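Local coordinates for protein insulinase family protease (Yersinia pestis, PDB 3GO9) that is predicted to be an insulinase (M16) family protease binding zinc, although the family's usual zinc-helix motif is altered here, so peptidase activity remains uncertain, at residues L73-A78 / D112-S117; L79-S84 / N141-E146; L52-N57 / A133-T138; D137-L142 / S234-K239; G59-N64 / P243-T248. All blocks are in the same frame, centred on the assembly; numbering follows the deposited sequence. Where two conformers were deposited one is given.

Contact 1: residues L73-A78 / D112-S117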
# COMPACT_ATOMS: atom_id res chain seq x y z
N LEU A 73 5.69 7.44 19.25
CA LEU A 73 5.32 8.45 20.26
C LEU A 73 5.36 9.87 19.72
O LEU A 73 4.50 10.70 20.02
CB LEU A 73 6.20 8.36 21.52
CG LEU A 73 5.95 9.35 22.64
CD1 LEU A 73 4.54 9.33 23.09
CD2 LEU A 73 6.89 9.11 23.80
N LEU A 74 6.36 10.16 18.88
CA LEU A 74 6.58 11.53 18.40
C LEU A 74 5.30 12.14 17.83
O LEU A 74 4.97 13.25 18.19
CB LEU A 74 7.74 11.61 17.40
CG LEU A 74 9.16 11.28 17.89
CD1 LEU A 74 10.17 11.23 16.71
CD2 LEU A 74 9.57 12.29 18.96
N PRO A 75 4.58 11.45 16.93
CA PRO A 75 3.42 12.13 16.39
C PRO A 75 2.33 12.39 17.40
O PRO A 75 1.56 13.36 17.21
CB PRO A 75 2.93 11.18 15.28
CG PRO A 75 3.69 9.98 15.41
CD PRO A 75 4.85 10.18 16.22
N ARG A 76 2.24 11.58 18.47
CA ARG A 76 1.24 11.86 19.48
C ARG A 76 1.55 13.21 20.19
O ARG A 76 0.66 13.97 20.58
CB ARG A 76 1.20 10.72 20.50
CG ARG A 76 -0.10 10.78 21.30
CD ARG A 76 -0.13 9.70 22.36
NE ARG A 76 -0.18 8.33 21.85
CZ ARG A 76 -0.49 7.30 22.63
NH1 ARG A 76 -0.75 7.50 23.92
NH2 ARG A 76 -0.52 6.05 22.15
N LEU A 77 2.83 13.52 20.34
CA LEU A 77 3.24 14.81 20.92
C LEU A 77 2.68 16.02 20.11
O LEU A 77 2.20 16.98 20.71
CB LEU A 77 4.77 14.88 21.07
CG LEU A 77 5.39 13.79 21.87
CD1 LEU A 77 6.95 14.01 21.91
CD2 LEU A 77 4.83 13.67 23.31
N ALA A 78 2.76 15.91 18.79
CA ALA A 78 2.33 16.90 17.85
C ALA A 78 0.82 17.18 17.98
O ALA A 78 0.35 18.26 17.61
CB ALA A 78 2.69 16.48 16.37
N ASP A 112 9.61 1.66 8.42
CA ASP A 112 10.52 2.54 7.70
C ASP A 112 9.96 3.88 7.30
O ASP A 112 10.62 4.64 6.61
CB ASP A 112 11.16 1.85 6.47
CG ASP A 112 10.22 1.50 5.38
OD1 ASP A 112 9.03 1.82 5.50
OD2 ASP A 112 10.70 0.84 4.41
N PHE A 113 8.79 4.21 7.83
CA PHE A 113 8.19 5.51 7.61
C PHE A 113 7.23 5.91 8.70
O PHE A 113 6.70 5.08 9.44
CB PHE A 113 7.49 5.61 6.22
CG PHE A 113 6.22 4.86 6.13
CD1 PHE A 113 4.99 5.46 6.46
CD2 PHE A 113 6.21 3.51 5.71
CE1 PHE A 113 3.80 4.76 6.35
CE2 PHE A 113 5.00 2.79 5.66
CZ PHE A 113 3.83 3.40 5.93
N THR A 114 7.00 7.22 8.76
CA THR A 114 5.85 7.84 9.44
C THR A 114 5.11 8.70 8.43
O THR A 114 5.72 9.49 7.70
CB THR A 114 6.39 8.73 10.55
OG1 THR A 114 7.08 7.89 11.49
CG2 THR A 114 5.30 9.45 11.35
N LEU A 115 3.79 8.62 8.44
CA LEU A 115 2.95 9.34 7.48
C LEU A 115 1.98 10.20 8.26
O LEU A 115 1.13 9.64 9.01
CB LEU A 115 2.16 8.34 6.62
CG LEU A 115 1.08 8.93 5.69
CD1 LEU A 115 1.77 9.74 4.63
CD2 LEU A 115 0.21 7.85 5.04
N TYR A 116 2.08 11.54 8.07
CA TYR A 116 1.13 12.50 8.63
C TYR A 116 0.09 12.84 7.58
O TYR A 116 0.43 13.07 6.43
CB TYR A 116 1.84 13.79 9.06
CG TYR A 116 2.80 13.58 10.22
CD1 TYR A 116 2.37 13.62 11.49
CD2 TYR A 116 4.15 13.27 10.00
CE1 TYR A 116 3.24 13.50 12.55
CE2 TYR A 116 5.02 13.04 11.08
CZ TYR A 116 4.55 13.18 12.34
OH TYR A 116 5.31 12.95 13.49
N SER A 117 -1.19 12.93 7.98
CA SER A 117 -2.26 13.13 7.02
C SER A 117 -3.24 14.19 7.49
O SER A 117 -3.78 14.08 8.60
CB SER A 117 -3.05 11.84 6.75
OG SER A 117 -2.24 10.75 6.27
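Pro-75 and Tyr-116 make the apolar part of the contact, their side chains crossing at about a right angle. The apolar pair is Pro-75 CB and Tyr-116 CE1, 3.6 Å apart; the same CB also comes within 3.5 Å of Tyr-116 OH, a van der Waals approach to the hydroxyl, so the touch falls on the phenol end of the ring. Tyr-116 gets there because its CG stands anti to the carbonyl carbon (chi1 -66°), which sends the ring from the strand toward the helix. Two residues earlier on the same sheet face, Thr-114 gives a looser touch, its CG2 4.4 Å from Pro-75 CG. The elements involved are helix 70-80, which carries the zinc ligand His-72, and strand 114-120; the axes of the two short segments pass 10.3 Å apart at their closest and cross at -21°. In M16 peptidases this helix normally bears the inverted HxxEH motif, whereas here the run from His-72 reads His-Leu-Leu-Pro-Arg, which puts Pro-75 and Arg-76 at the Glu and second His positions. The polar groups turn to other partners. Tyr-116 OH is hydrogen-bonded to Tyr-207 OH, and Thr-114 OG1 to Thr-58 O. Arg-76, pointing away from the strand, forms a salt bridge with Asp-158, another ligand of the zinc held by His-72. Backbone bonds join Thr-114 to Val-56 and Tyr-116 to Leu-54.

Contact 2: residues L79-S84 / N141-E146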
# COMPACT_ATOMS: atom_id res chain seq x y z
N LEU A 79 0.07 16.22 18.55
CA LEU A 79 -1.37 16.41 18.83
C LEU A 79 -1.62 16.95 20.22
O LEU A 79 -2.72 17.41 20.53
CB LEU A 79 -2.14 15.09 18.67
CG LEU A 79 -2.07 14.49 17.28
CD1 LEU A 79 -2.61 13.00 17.18
CD2 LEU A 79 -2.81 15.38 16.24
N MSE A 80 -0.66 16.88 21.13
CA MSE A 80 -0.83 17.45 22.46
C MSE A 80 -0.66 18.94 22.37
O MSE A 80 -1.39 19.70 23.01
CB MSE A 80 0.20 16.89 23.43
CG MSE A 80 0.21 15.42 23.58
SE MSE A 80 -1.44 14.68 24.31
CE MSE A 80 -2.43 14.41 22.81
N SER A 81 0.35 19.39 21.64
CA SER A 81 0.64 20.80 21.58
C SER A 81 1.48 21.08 20.37
O SER A 81 2.27 20.21 19.95
CB SER A 81 1.33 21.27 22.87
OG SER A 81 2.71 21.18 22.78
N SER A 82 1.31 22.26 19.79
CA SER A 82 2.09 22.63 18.62
C SER A 82 2.48 24.08 18.72
O SER A 82 1.65 24.93 19.06
CB SER A 82 1.34 22.33 17.35
OG SER A 82 2.16 22.25 16.20
N ALA A 83 3.74 24.37 18.45
CA ALA A 83 4.31 25.69 18.82
C ALA A 83 3.54 26.89 18.23
O ALA A 83 3.43 27.95 18.90
CB ALA A 83 5.78 25.79 18.45
N SER A 84 2.97 26.77 17.04
CA SER A 84 2.29 27.86 16.37
C SER A 84 0.82 27.99 16.76
O SER A 84 0.12 28.85 16.21
CB SER A 84 2.36 27.70 14.87
OG SER A 84 3.70 27.67 14.38
N ASN A 141 10.07 21.63 14.83
CA ASN A 141 9.99 22.26 16.16
C ASN A 141 9.02 21.50 17.07
O ASN A 141 8.28 22.08 17.85
CB ASN A 141 9.57 23.72 16.04
CG ASN A 141 9.84 24.54 17.31
OD1 ASN A 141 10.72 24.23 18.08
ND2 ASN A 141 9.02 25.56 17.53
N LEU A 142 9.07 20.20 16.99
CA LEU A 142 8.15 19.32 17.75
C LEU A 142 8.26 19.61 19.25
O LEU A 142 9.36 19.82 19.77
CB LEU A 142 8.47 17.85 17.46
CG LEU A 142 7.53 16.83 18.10
CD1 LEU A 142 6.16 16.95 17.48
CD2 LEU A 142 8.08 15.37 17.94
N ALA A 143 7.11 19.66 19.94
CA ALA A 143 7.05 20.02 21.34
C ALA A 143 7.36 18.79 22.19
O ALA A 143 6.48 18.03 22.53
CB ALA A 143 5.64 20.64 21.69
N VAL A 144 8.63 18.58 22.48
CA VAL A 144 9.07 17.39 23.19
C VAL A 144 9.55 17.88 24.56
O VAL A 144 10.58 18.51 24.69
CB VAL A 144 10.23 16.67 22.44
CG1 VAL A 144 10.60 15.36 23.18
CG2 VAL A 144 9.84 16.39 20.97
N SER A 145 8.74 17.65 25.57
CA SER A 145 9.07 18.06 26.91
C SER A 145 8.53 17.08 27.89
O SER A 145 7.73 16.21 27.54
CB SER A 145 8.47 19.44 27.18
OG SER A 145 7.05 19.36 27.24
N GLU A 146 8.94 17.20 29.17
CA GLU A 146 8.37 16.32 30.19
C GLU A 146 6.85 16.47 30.22
O GLU A 146 6.11 15.49 30.37
CB GLU A 146 8.95 16.66 31.57
CG GLU A 146 10.44 16.41 31.72
CD GLU A 146 10.84 14.95 32.00
OE1 GLU A 146 12.07 14.73 32.13
OE2 GLU A 146 9.97 14.03 32.10
O HOH W 1 4.53 19.94 18.45
O HOH W 2 5.61 22.36 17.97
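Ser-81 has a chi1 of 90°, well past the usual staggered value, and this holds its OG 3.2 Å from the methyl CB of Ala-143, a tight approach. Asn-141, with CG anti to its own nitrogen (chi1 -164°), extends its amide so that ND2 lies 3.4 Å from Ala-83 CB. Both pairs bring a polar atom up to a methyl group. The second segment is the connection that leaves helix 125-140 and enters helix 146-153. Ala-143 is the centre of an inverse gamma turn within it, and Ser-145 holds the N-cap position of the next helix.

No direct hydrogen bond spans the gap between the two chain segments; the polar links across it are made by two waters. One water donates to Ser-81 O at 2.7 Å and accepts from Ala-143 N at 3.0 Å. This surface contact thus ties the chain just after helix 70-80 to a loop between two other helices through backbone groups, with the side chains of Ser-81, Ala-83, Asn-141 and Ala-143 in touch around them. Close by, Ser-82 OG and Ser-84 OG bond the two carboxylate oxygens of Asp-137. The second water sits between Ala-83 N, 2.8 Å away, and Asn-141 O, to which it donates at 2.7 Å.

Contact 3: residues L52-N57 / A133-T138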
# COMPACT_ATOMS: atom_id res chain seq x y z
N LEU A 52 -3.28 16.53 2.17
CA LEU A 52 -1.88 16.73 2.42
C LEU A 52 -1.30 15.49 3.09
O LEU A 52 -1.89 14.93 4.05
CB LEU A 52 -1.65 17.97 3.30
CG LEU A 52 -2.08 19.32 2.75
CD1 LEU A 52 -3.50 19.59 3.13
CD2 LEU A 52 -1.22 20.39 3.40
N ARG A 53 -0.11 15.07 2.68
CA ARG A 53 0.55 13.95 3.30
C ARG A 53 2.02 14.34 3.49
O ARG A 53 2.65 14.83 2.55
CB ARG A 53 0.45 12.67 2.44
CG ARG A 53 -0.95 12.28 2.16
CD ARG A 53 -1.66 11.62 3.32
NE ARG A 53 -2.94 11.16 2.81
CZ ARG A 53 -4.03 11.92 2.68
NH1 ARG A 53 -4.08 13.15 3.14
NH2 ARG A 53 -5.10 11.48 2.05
N LEU A 54 2.55 14.13 4.70
CA LEU A 54 3.97 14.31 4.91
C LEU A 54 4.50 12.96 5.26
O LEU A 54 4.12 12.39 6.31
CB LEU A 54 4.27 15.33 6.03
CG LEU A 54 5.77 15.52 6.36
CD1 LEU A 54 6.49 16.29 5.20
CD2 LEU A 54 5.89 16.32 7.67
N ILE A 55 5.36 12.43 4.40
CA ILE A 55 6.09 11.20 4.73
C ILE A 55 7.46 11.55 5.23
O ILE A 55 8.22 12.34 4.63
CB ILE A 55 6.23 10.21 3.51
CG1 ILE A 55 4.89 9.70 3.06
CG2 ILE A 55 7.13 8.96 3.94
CD1 ILE A 55 4.98 8.87 1.72
N VAL A 56 7.78 10.98 6.38
CA VAL A 56 9.13 11.10 6.99
C VAL A 56 9.68 9.67 6.98
O VAL A 56 9.03 8.76 7.50
CB VAL A 56 9.07 11.64 8.45
CG1 VAL A 56 10.50 11.78 9.03
CG2 VAL A 56 8.30 13.02 8.54
N ASN A 57 10.87 9.48 6.40
CA ASN A 57 11.46 8.14 6.29
C ASN A 57 12.12 7.73 7.61
O ASN A 57 13.36 7.49 7.65
CB ASN A 57 12.47 8.12 5.16
CG ASN A 57 11.86 8.35 3.82
OD1 ASN A 57 10.71 7.90 3.54
ND2 ASN A 57 12.62 9.01 2.97
N ALA A 133 1.45 25.01 8.88
CA ALA A 133 2.08 25.43 10.11
C ALA A 133 2.20 24.22 11.06
O ALA A 133 3.26 24.03 11.69
CB ALA A 133 1.28 26.54 10.70
N TRP A 134 1.15 23.40 11.13
CA TRP A 134 1.17 22.22 11.98
C TRP A 134 2.25 21.26 11.47
O TRP A 134 3.02 20.69 12.23
CB TRP A 134 -0.18 21.50 12.05
CG TRP A 134 -0.19 20.39 13.05
CD1 TRP A 134 -0.33 20.51 14.40
CD2 TRP A 134 0.04 18.98 12.79
NE1 TRP A 134 -0.24 19.26 15.00
CE2 TRP A 134 -0.04 18.32 14.02
CE3 TRP A 134 0.30 18.22 11.64
CZ2 TRP A 134 0.12 16.96 14.14
CZ3 TRP A 134 0.41 16.83 11.76
CH2 TRP A 134 0.35 16.23 13.02
N LEU A 135 2.31 21.09 10.16
CA LEU A 135 3.26 20.14 9.57
C LEU A 135 4.71 20.65 9.73
O LEU A 135 5.62 19.83 9.97
CB LEU A 135 2.98 19.89 8.10
CG LEU A 135 1.70 19.08 7.84
CD1 LEU A 135 1.28 19.20 6.36
CD2 LEU A 135 1.84 17.62 8.22
N SER A 136 4.91 21.95 9.59
CA SER A 136 6.27 22.54 9.83
C SER A 136 6.68 22.59 11.29
O SER A 136 7.85 22.34 11.62
CB SER A 136 6.46 23.86 9.10
OG SER A 136 5.51 24.83 9.47
N ASP A 137 5.73 22.85 12.17
CA ASP A 137 5.97 22.68 13.62
C ASP A 137 6.42 21.24 13.89
O ASP A 137 7.38 21.00 14.63
CB ASP A 137 4.70 22.93 14.47
CG ASP A 137 4.27 24.39 14.59
OD1 ASP A 137 5.00 25.33 14.17
OD2 ASP A 137 3.17 24.56 15.23
N THR A 138 5.71 20.26 13.33
CA THR A 138 6.02 18.89 13.60
C THR A 138 7.40 18.50 13.03
O THR A 138 8.20 17.81 13.69
CB THR A 138 4.93 18.02 12.99
OG1 THR A 138 3.66 18.31 13.60
CG2 THR A 138 5.21 16.56 13.18
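Trp-134 O is gripped twice by Thr-138, one helical turn further on. The hydroxyl OG1 donates to it at 2.8 Å and the backbone N of Thr-138 at 2.9 Å, and the two come from opposite faces of the carbonyl plane. OG1 approaches at a C=O...donor angle of 147°, tilted 32° from that plane. The same hydroxyl oxygen stands 3.6 Å above the plane of the Trp-134 ring, over its centre. The indole NE1 in turn is bonded to Ala-78 O, so the helix is tied to helix 70-80 on that flank.

Across the interface the work passes to leucines. Leu-135 points from helix 125-140 at strand 50-56 and divides its branches between two strand residues on one sheet face: its CD1 is 4.1 Å from Leu-52 CD2, and its CD2 is 4.0 Å from Leu-54 CB. The side chains of Leu-52 and Leu-135 cross obliquely. Leu-135 also touches Leu-214 of strand 212-218, the neighbour of strand 50-56 in the seven-stranded mixed sheet, so one side chain spans two strands.

Arg-53, between the two leucines, points away from the helix. Its NH1 donates to Leu-52 O at 3.0 Å from above the carbonyl plane, while NH2 forms a salt bridge with Glu-51. With the buried interface made of methyl and methylene groups alone, nothing directional fixes the helix on the strand; its position rests on the fit of the leucines, while the polar groups are settled within each element or with other neighbours.

Contact 4: residues D137-L142 / S234-K239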
# COMPACT_ATOMS: atom_id res chain seq x y z
N ASP A 137 5.73 22.85 12.17
CA ASP A 137 5.97 22.68 13.62
C ASP A 137 6.42 21.24 13.89
O ASP A 137 7.38 21.00 14.63
CB ASP A 137 4.70 22.93 14.47
CG ASP A 137 4.27 24.39 14.59
OD1 ASP A 137 5.00 25.33 14.17
OD2 ASP A 137 3.17 24.56 15.23
N THR A 138 5.71 20.26 13.33
CA THR A 138 6.02 18.89 13.60
C THR A 138 7.40 18.50 13.03
O THR A 138 8.20 17.81 13.69
CB THR A 138 4.93 18.02 12.99
OG1 THR A 138 3.66 18.31 13.60
CG2 THR A 138 5.21 16.56 13.18
N ALA A 139 7.66 18.98 11.82
CA ALA A 139 8.87 18.60 11.05
C ALA A 139 10.12 19.12 11.70
O ALA A 139 11.17 18.44 11.68
CB ALA A 139 8.81 19.11 9.64
N GLY A 140 10.05 20.32 12.26
CA GLY A 140 11.25 20.99 12.79
C GLY A 140 11.23 21.57 14.17
O GLY A 140 12.29 21.99 14.63
N ASN A 141 10.07 21.63 14.83
CA ASN A 141 9.99 22.26 16.16
C ASN A 141 9.02 21.50 17.07
O ASN A 141 8.28 22.08 17.85
CB ASN A 141 9.57 23.72 16.04
CG ASN A 141 9.84 24.54 17.31
OD1 ASN A 141 10.72 24.23 18.08
ND2 ASN A 141 9.02 25.56 17.53
N LEU A 142 9.07 20.20 16.99
CA LEU A 142 8.15 19.32 17.75
C LEU A 142 8.26 19.61 19.25
O LEU A 142 9.36 19.82 19.77
CB LEU A 142 8.47 17.85 17.46
CG LEU A 142 7.53 16.83 18.10
CD1 LEU A 142 6.16 16.95 17.48
CD2 LEU A 142 8.08 15.37 17.94
N SER A 234 11.75 25.45 4.30
CA SER A 234 13.13 25.65 3.84
C SER A 234 14.15 25.85 4.98
O SER A 234 15.37 25.75 4.73
CB SER A 234 13.21 26.81 2.84
OG SER A 234 12.85 28.04 3.46
N GLU A 235 13.66 26.11 6.17
CA GLU A 235 14.51 26.35 7.31
C GLU A 235 14.87 25.06 8.07
O GLU A 235 15.77 25.07 8.93
CB GLU A 235 13.86 27.48 8.15
CG GLU A 235 14.52 27.84 9.45
CD GLU A 235 15.93 28.33 9.32
OE1 GLU A 235 16.28 29.02 8.33
OE2 GLU A 235 16.63 27.98 10.28
N LEU A 236 14.28 23.91 7.72
CA LEU A 236 14.59 22.65 8.39
C LEU A 236 16.06 22.35 8.19
O LEU A 236 16.63 22.69 7.16
CB LEU A 236 13.78 21.51 7.81
CG LEU A 236 12.26 21.66 7.97
CD1 LEU A 236 11.60 20.50 7.26
CD2 LEU A 236 11.91 21.69 9.46
N LYS A 237 16.65 21.76 9.22
CA LYS A 237 18.10 21.46 9.24
C LYS A 237 18.37 19.95 9.43
O LYS A 237 17.56 19.18 9.89
CB LYS A 237 18.78 22.22 10.40
CG LYS A 237 18.94 23.69 10.18
CD LYS A 237 19.00 24.47 11.50
CE LYS A 237 17.65 24.56 12.18
NZ LYS A 237 16.72 25.53 11.53
N GLY A 238 19.57 19.54 9.05
CA GLY A 238 20.01 18.18 9.28
C GLY A 238 20.04 17.40 8.00
O GLY A 238 19.45 17.79 6.99
N LYS A 239 20.85 16.33 8.00
CA LYS A 239 21.03 15.49 6.82
C LYS A 239 21.36 14.12 7.38
O LYS A 239 22.05 14.01 8.43
CB LYS A 239 22.17 16.03 5.93
CG LYS A 239 22.36 15.37 4.59
CD LYS A 239 23.59 15.95 3.86
CE LYS A 239 23.99 15.07 2.69
NZ LYS A 239 22.90 14.98 1.67
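The C-terminal end of helix 125-140, one of the helices of the alpha/beta unit built on the seven-stranded sheet, is met here by the loop that follows helix 222-233. Leu-236 supplies the whole of the loop's share. Its CG lies anti to the carbonyl carbon (chi1 -62°), so that although the CB leaves the backbone obliquely, the end of the side chain comes down on the last helical turn. Both branches touch there. CD2 lies closest to the backbone, 3.5 Å from Gly-140 CA and 3.6 Å from Gly-140 N, and also touches Ala-139 CB at 4.0 Å; CD1 meets that same Ala-139 CB at 3.9 Å. Gly-140 has no side chain, and so its alpha carbon itself is the surface on which the leucine methyl rests. At this point the helix is ending: Asn-141 N still bonds Asp-137 O at 2.8 Å, but Asn-141 is the first residue to leave helical backbone angles.

Either side of Leu-236 in sequence, Glu-235 and Lys-237 form a salt bridge. Lys-237 curls back so that its NZ donates to Glu-235 O at 2.8 Å and pairs with Glu-235 OE2, also at 2.8 Å, reaching that oxygen on its anti side and 32° out of the carboxylate plane. Both bonds lie within the loop and do not cross the contact. Leu-236 O is held by Asn-33 ND2. Met-212 of strand 212-218 touches both Ala-139 and Leu-236, so the last helical turn and the loop leucine pack together over one strand, as in a layered alpha/beta domain.

Contact 5: residues G59-N64 / P243-T248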
# COMPACT_ATOMS: atom_id res chain seq x y z
N GLY A 59 11.03 5.25 10.98
CA GLY A 59 10.10 4.31 11.65
C GLY A 59 10.84 3.55 12.72
O GLY A 59 11.94 3.97 13.16
N SER A 60 10.31 2.40 13.08
CA SER A 60 10.86 1.61 14.18
C SER A 60 12.19 1.00 13.86
O SER A 60 12.95 0.68 14.79
CB SER A 60 9.89 0.53 14.57
OG SER A 60 9.50 -0.27 13.48
N LEU A 61 12.52 0.82 12.58
CA LEU A 61 13.84 0.33 12.24
C LEU A 61 14.94 1.34 12.62
O LEU A 61 16.11 0.92 12.75
CB LEU A 61 13.94 -0.06 10.77
CG LEU A 61 13.15 -1.20 10.26
CD1 LEU A 61 13.10 -1.27 8.74
CD2 LEU A 61 13.69 -2.55 10.87
N SER A 62 14.62 2.62 12.86
CA SER A 62 15.60 3.63 13.29
C SER A 62 15.93 3.55 14.75
O SER A 62 16.83 4.26 15.23
CB SER A 62 15.04 5.05 13.11
OG SER A 62 14.88 5.42 11.78
N GLU A 63 15.13 2.79 15.50
CA GLU A 63 15.25 2.72 16.96
C GLU A 63 16.25 1.71 17.44
O GLU A 63 16.18 0.55 17.01
CB GLU A 63 13.88 2.31 17.55
CG GLU A 63 12.80 3.37 17.35
CD GLU A 63 11.38 2.87 17.62
OE1 GLU A 63 11.19 1.68 18.00
OE2 GLU A 63 10.43 3.69 17.49
N ASN A 64 17.11 2.11 18.35
CA ASN A 64 17.93 1.15 19.09
C ASN A 64 17.12 0.65 20.26
O ASN A 64 15.98 1.06 20.43
CB ASN A 64 19.29 1.74 19.44
CG ASN A 64 19.26 2.87 20.47
OD1 ASN A 64 18.44 2.89 21.39
ND2 ASN A 64 20.22 3.82 20.35
N PRO A 243 21.79 5.91 3.74
CA PRO A 243 20.44 5.82 3.13
C PRO A 243 19.39 5.46 4.20
O PRO A 243 19.69 4.73 5.18
CB PRO A 243 20.58 4.69 2.08
CG PRO A 243 22.13 4.55 1.83
CD PRO A 243 22.76 4.95 3.16
N ALA A 244 18.17 5.98 4.05
CA ALA A 244 17.11 5.60 4.99
C ALA A 244 16.89 4.07 4.97
O ALA A 244 17.07 3.39 3.96
CB ALA A 244 15.74 6.33 4.67
N ALA A 245 16.51 3.56 6.13
CA ALA A 245 16.06 2.19 6.27
C ALA A 245 14.95 1.83 5.30
O ALA A 245 14.02 2.63 5.04
CB ALA A 245 15.57 1.97 7.68
N VAL A 246 15.05 0.60 4.76
CA VAL A 246 14.04 0.03 3.92
C VAL A 246 13.61 -1.31 4.55
O VAL A 246 14.43 -2.18 4.96
CB VAL A 246 14.55 -0.15 2.45
CG1 VAL A 246 13.54 -0.90 1.60
CG2 VAL A 246 14.84 1.22 1.82
N ALA A 247 12.32 -1.44 4.72
CA ALA A 247 11.80 -2.63 5.36
C ALA A 247 11.73 -3.69 4.23
O ALA A 247 11.10 -3.46 3.20
CB ALA A 247 10.46 -2.37 5.92
N THR A 248 12.33 -4.85 4.49
CA THR A 248 12.31 -6.04 3.59
C THR A 248 11.94 -7.38 4.31
O THR A 248 12.43 -7.71 5.40
CB THR A 248 13.68 -6.26 2.99
OG1 THR A 248 14.60 -6.58 4.03
CG2 THR A 248 14.12 -4.98 2.23
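Two short backbones come within 6.6 Å at the alpha carbons of Leu-61 and Ala-245, one a 3-10 turn at 60-62 and the other an irregular, extended run. The turn is held by Ser-62 N bonding Gly-59 O at 3.0 Å and Glu-63 N bonding Ser-60 O at 3.1 Å.

From this turn Leu-61 reaches over to segment 243-248 and touches it at two levels. Low on the side chain, its CB faces the methyl CB of Ala-245 at 4.0 Å. Further out, CD1 lies against Ala-247, 3.9 Å from its CA and 4.0 Å from its CB, and also near the carbonyl of Val-246, whose own CB points away. With CG beside the backbone N of Leu-61 (chi1 -66°), CD1 is carried to Ala-247 while CB stays by Ala-245. The hydrogen bonds here go to other residues: Ala-247 N is bonded to Asp-112 OD2, and Leu-61 pairs through its backbone with Tyr-111.

Segment 243-248 belongs to the connection between the seven-stranded sheet and the five-stranded one, and Ala-247 touches Tyr-325 at the hairpin of the latter. A linker lying on the first alpha/beta domain as it passes to a second is consistent with the paired-domain build of M16 peptidases.

Overall arrangement
Contacts 1 and 3 are the buried ones and work on neighbouring strands of one sheet: helix 70-80 lies over strand 114-120, helix 125-140 over strand 50-56, the centres of the two contacts about 9 Å apart. Both rely on apolar touch, though contact 1 does so through a proline and a tyrosine ring and contact 3 through aliphatic branches. Contact 4 continues along helix 125-140 to its partly buried end. Contact 2, at the surface, adds two water bridges between backbone groups to its direct touches; it shares Asn-141 and Leu-142 with contact 4, and Leu-142 packs on Leu-74 and Ala-78. Contact 5, joined to contact 1 through Asp-112 and Ala-247, lies where the chain heads for the second sheet; its nearest atoms are about 12 Å from contact 2.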